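Local coordinates for protein dehydroascorbate reductase (Chlamydomonas reinhardtii, PDB 5XFT) that probably reduces L-dehydroascorbate to L-ascorbate, oxidising two glutathione molecules to glutathione disulfide, as a member of the glutathione S-transferase superfamily, at residues 16-21 with 38-43. Numbering follows the deposited sequence.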
ATOM      1  N   ASN A  16       2.575 -14.955  13.877  1.00 63.22           N
ATOM      2  CA  ASN A  16       2.561 -13.523  14.180  1.00 66.35           C
ATOM      3  C   ASN A  16       3.254 -12.729  13.073  1.00 59.35           C
ATOM      4  O   ASN A  16       4.026 -11.801  13.328  1.00 64.00           O
ATOM      5  CB  ASN A  16       3.194 -13.247  15.545  1.00 77.81           C
ATOM      6  CG  ASN A  16       2.614 -12.021  16.223  1.00 88.37           C
ATOM      7  OD1 ASN A  16       3.296 -11.009  16.398  1.00 93.51           O
ATOM      8  ND2 ASN A  16       1.345 -12.106  16.609  1.00 93.81           N
ATOM      9  N   LYS A  17       2.972 -13.101  11.826  1.00 47.17           N
ATOM     10  CA  LYS A  17       3.694 -12.592  10.668  1.00 44.24           C
ATOM     11  C   LYS A  17       2.755 -11.820   9.749  1.00 40.59           C
ATOM     12  O   LYS A  17       1.745 -12.364   9.283  1.00 32.68           O
ATOM     13  CB  LYS A  17       4.357 -13.740   9.901  1.00 35.92           C
ATOM     14  CG  LYS A  17       5.224 -13.284   8.751  1.00 36.88           C
ATOM     15  CD  LYS A  17       5.652 -14.455   7.892  1.00 41.21           C
ATOM     16  CE  LYS A  17       6.527 -13.989   6.741  1.00 43.78           C
ATOM     17  NZ  LYS A  17       6.868 -15.111   5.822  1.00 46.05           N
ATOM     18  N   LEU A  18       3.103 -10.559   9.482  1.00 32.96           N
ATOM     19  CA  LEU A  18       2.356  -9.721   8.552  1.00 23.25           C
ATOM     20  C   LEU A  18       2.609 -10.166   7.120  1.00 19.47           C
ATOM     21  O   LEU A  18       3.737 -10.503   6.754  1.00 27.38           O
ATOM     22  CB  LEU A  18       2.754  -8.250   8.727  1.00 19.32           C
ATOM     23  CG  LEU A  18       2.276  -7.229   7.684  1.00 19.27           C
ATOM     24  CD1 LEU A  18       0.739  -7.160   7.631  1.00 24.07           C
ATOM     25  CD2 LEU A  18       2.854  -5.843   7.959  1.00 10.89           C
ATOM     26  N   LEU A  19       1.553 -10.168   6.305  1.00 17.00           N
ATOM     27  CA  LEU A  19       1.708 -10.503   4.898  1.00 19.32           C
ATOM     28  C   LEU A  19       1.532  -9.248   4.032  1.00 26.25           C
ATOM     29  O   LEU A  19       1.689  -8.117   4.518  1.00 31.22           O
ATOM     30  CB  LEU A  19       0.757 -11.645   4.536  1.00 18.99           C
ATOM     31  CG  LEU A  19       1.203 -12.998   5.132  1.00 23.81           C
ATOM     32  CD1 LEU A  19       0.367 -14.160   4.610  1.00  4.81           C
ATOM     33  CD2 LEU A  19       2.706 -13.255   4.917  1.00 12.87           C
ATOM     34  N   ASP A  20       1.190  -9.445   2.757  1.00 24.82           N
ATOM     35  CA  ASP A  20       1.584  -8.524   1.695  1.00 28.32           C
ATOM     36  C   ASP A  20       0.474  -7.618   1.161  1.00 27.27           C
ATOM     37  O   ASP A  20       0.713  -6.905   0.178  1.00 26.49           O
ATOM     38  CB  ASP A  20       2.166  -9.321   0.528  1.00 25.50           C
ATOM     39  CG  ASP A  20       1.156 -10.284  -0.064  1.00 31.11           C
ATOM     40  OD1 ASP A  20       0.572 -11.074   0.709  1.00 33.79           O
ATOM     41  OD2 ASP A  20       0.910 -10.226  -1.289  1.00 29.33           O
ATOM     42  N   CYS A  21      -0.717  -7.619   1.751  1.00 14.91           N
ATOM     43  CA  CYS A  21      -1.825  -6.864   1.163  1.00 13.87           C
ATOM     44  C   CYS A  21      -1.493  -5.378   1.070  1.00 13.36           C
ATOM     45  O   CYS A  21      -1.204  -4.750   2.099  1.00 18.28           O
ATOM     46  CB  CYS A  21      -3.107  -7.045   1.964  1.00 16.91           C
ATOM     47  SG  CYS A  21      -4.477  -6.043   1.326  1.00 23.22           S
ATOM     48  N   TYR A  38      -1.533   1.180  17.515  1.00 19.79           N
ATOM     49  CA  TYR A  38      -2.484   0.218  16.983  1.00 17.59           C
ATOM     50  C   TYR A  38      -1.993  -1.177  17.333  1.00 27.48           C
ATOM     51  O   TYR A  38      -0.835  -1.377  17.707  1.00 21.75           O
ATOM     52  CB  TYR A  38      -2.642   0.374  15.470  1.00 20.66           C
ATOM     53  CG  TYR A  38      -1.351   0.140  14.720  1.00 20.71           C
ATOM     54  CD1 TYR A  38      -0.465   1.184  14.476  1.00 14.63           C
ATOM     55  CD2 TYR A  38      -1.011  -1.128  14.268  1.00 20.92           C
ATOM     56  CE1 TYR A  38       0.719   0.964  13.803  1.00 15.93           C
ATOM     57  CE2 TYR A  38       0.167  -1.353  13.590  1.00 19.78           C
ATOM     58  CZ  TYR A  38       1.026  -0.306  13.361  1.00 16.51           C
ATOM     59  OH  TYR A  38       2.199  -0.540  12.690  1.00 14.34           O
ATOM     60  N   LYS A  39      -2.892  -2.146  17.187  1.00 29.68           N
ATOM     61  CA  LYS A  39      -2.548  -3.546  17.361  1.00 23.65           C
ATOM     62  C   LYS A  39      -3.017  -4.316  16.136  1.00 19.44           C
ATOM     63  O   LYS A  39      -4.182  -4.208  15.746  1.00 16.33           O
ATOM     64  CB  LYS A  39      -3.185  -4.110  18.632  1.00 31.38           C
ATOM     65  CG  LYS A  39      -2.429  -5.288  19.201  1.00 47.05           C
ATOM     66  CD  LYS A  39      -3.324  -6.498  19.338  1.00 59.49           C
ATOM     67  CE  LYS A  39      -2.501  -7.770  19.409  1.00 66.44           C
ATOM     68  NZ  LYS A  39      -3.278  -8.933  18.906  1.00 68.15           N
ATOM     69  N   MET A  40      -2.116  -5.080  15.525  1.00 23.78           N
ATOM     70  CA  MET A  40      -2.454  -5.886  14.361  1.00 15.81           C
ATOM     71  C   MET A  40      -3.057  -7.217  14.775  1.00 16.20           C
ATOM     72  O   MET A  40      -2.540  -7.899  15.662  1.00 26.03           O
ATOM     73  CB  MET A  40      -1.234  -6.123  13.470  1.00 10.54           C
ATOM     74  CG  MET A  40      -0.820  -4.912  12.647  1.00 17.04           C
ATOM     75  SD  MET A  40       0.877  -4.989  12.055  1.00 24.23           S
ATOM     76  CE  MET A  40       0.679  -6.215  10.822  1.00 32.92           C
ATOM     77  N   GLU A  41      -4.164  -7.569  14.135  1.00 17.13           N
ATOM     78  CA  GLU A  41      -4.740  -8.901  14.199  1.00  8.19           C
ATOM     79  C   GLU A  41      -4.656  -9.500  12.803  1.00 12.94           C
ATOM     80  O   GLU A  41      -5.099  -8.876  11.833  1.00 21.95           O
ATOM     81  CB  GLU A  41      -6.186  -8.842  14.690  1.00 11.25           C
ATOM     82  CG  GLU A  41      -6.628 -10.057  15.476  1.00 24.32           C
ATOM     83  CD  GLU A  41      -6.052 -10.079  16.867  1.00 31.55           C
ATOM     84  OE1 GLU A  41      -5.316 -11.037  17.162  1.00 38.78           O
ATOM     85  OE2 GLU A  41      -6.318  -9.140  17.648  1.00 36.72           O
ATOM     86  N   TYR A  42      -4.063 -10.685  12.695  1.00 16.10           N
ATOM     87  CA  TYR A  42      -3.789 -11.292  11.400  1.00 14.89           C
ATOM     88  C   TYR A  42      -4.935 -12.199  10.988  1.00 16.73           C
ATOM     89  O   TYR A  42      -5.370 -13.057  11.763  1.00 10.76           O
ATOM     90  CB  TYR A  42      -2.488 -12.087  11.437  1.00 20.00           C
ATOM     91  CG  TYR A  42      -1.319 -11.238  11.816  1.00 23.41           C
ATOM     92  CD1 TYR A  42      -0.916 -10.201  11.000  1.00 19.17           C
ATOM     93  CD2 TYR A  42      -0.629 -11.452  13.001  1.00 30.37           C
ATOM     94  CE1 TYR A  42       0.148  -9.410  11.337  1.00 21.33           C
ATOM     95  CE2 TYR A  42       0.445 -10.654  13.350  1.00 28.39           C
ATOM     96  CZ  TYR A  42       0.826  -9.633  12.509  1.00 26.46           C
ATOM     97  OH  TYR A  42       1.891  -8.829  12.836  1.00 35.13           O
ATOM     98  N   ILE A  43      -5.421 -12.003   9.769  1.00 20.29           N
ATOM     99  CA  ILE A  43      -6.425 -12.872   9.177  1.00 13.77           C
ATOM    100  C   ILE A  43      -5.706 -13.829   8.238  1.00 14.61           C
ATOM    101  O   ILE A  43      -4.966 -13.400   7.339  1.00  5.36           O
ATOM    102  CB  ILE A  43      -7.500 -12.073   8.427  1.00 12.55           C
ATOM    103  CG1 ILE A  43      -8.166 -11.040   9.346  1.00  9.94           C
ATOM    104  CG2 ILE A  43      -8.517 -13.021   7.807  1.00  5.38           C
ATOM    105  CD1 ILE A  43      -9.081 -11.622  10.391  1.00  6.38           C
TER
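Y42 sets its ring against the backbone of N16, K17 and L18 because CG lies anti to its own carbonyl carbon, chi1 -59°. M40 has the same first torsion, and a bend at chi3, 73°, brings its methyl CE to L18. The contact belongs to the thioredoxin-like N-terminal domain of the GST fold. Strand 5-12 pairs antiparallel with strand 17-18 and parallel with strand 38-43. No hydrogen bond joins the two segments; the Y42 ring packs mainly on backbone, and M40 on the L18 side chain. Strand 5-12, helix 22-33 and the parallel strand 38-43 form a beta-alpha-beta crossover. Strand 17-18 sits in the connection ahead of the helix, and segment 16-21 ends at C21, the N-cap of that helix.

The Y42 ring covers the chain obliquely at two points. CE2 lies 3.5 Å from N16 C, and CE1 lies 3.6 Å from L18 CA. Between them the K17 backbone passes over one face. There K17 O sits 3.8 Å above the ring plane, displaced toward the rim. The amide of N16 comes to the ring edge, with N16 ND2 3.7 Å from Y42 CE2. The amide and ring planes are nearly perpendicular, 89° apart. N16 is poorly ordered, so this amide position is less certain. Replacing the Y42 ring with alanine is likely to leave the backbone from N16 to L18 uncovered and the N16 amide without its ring neighbour.

L18 and M40 make the second, apolar patch. Their side chains cross at about a right angle. L28 of helix 22-33 touches both, and V9 of strand 5-12 also touches L18. The methyl M40 CE rests over the tripod of L18 CB, CD1 and CD2, with L18 CD1 3.3 Å away.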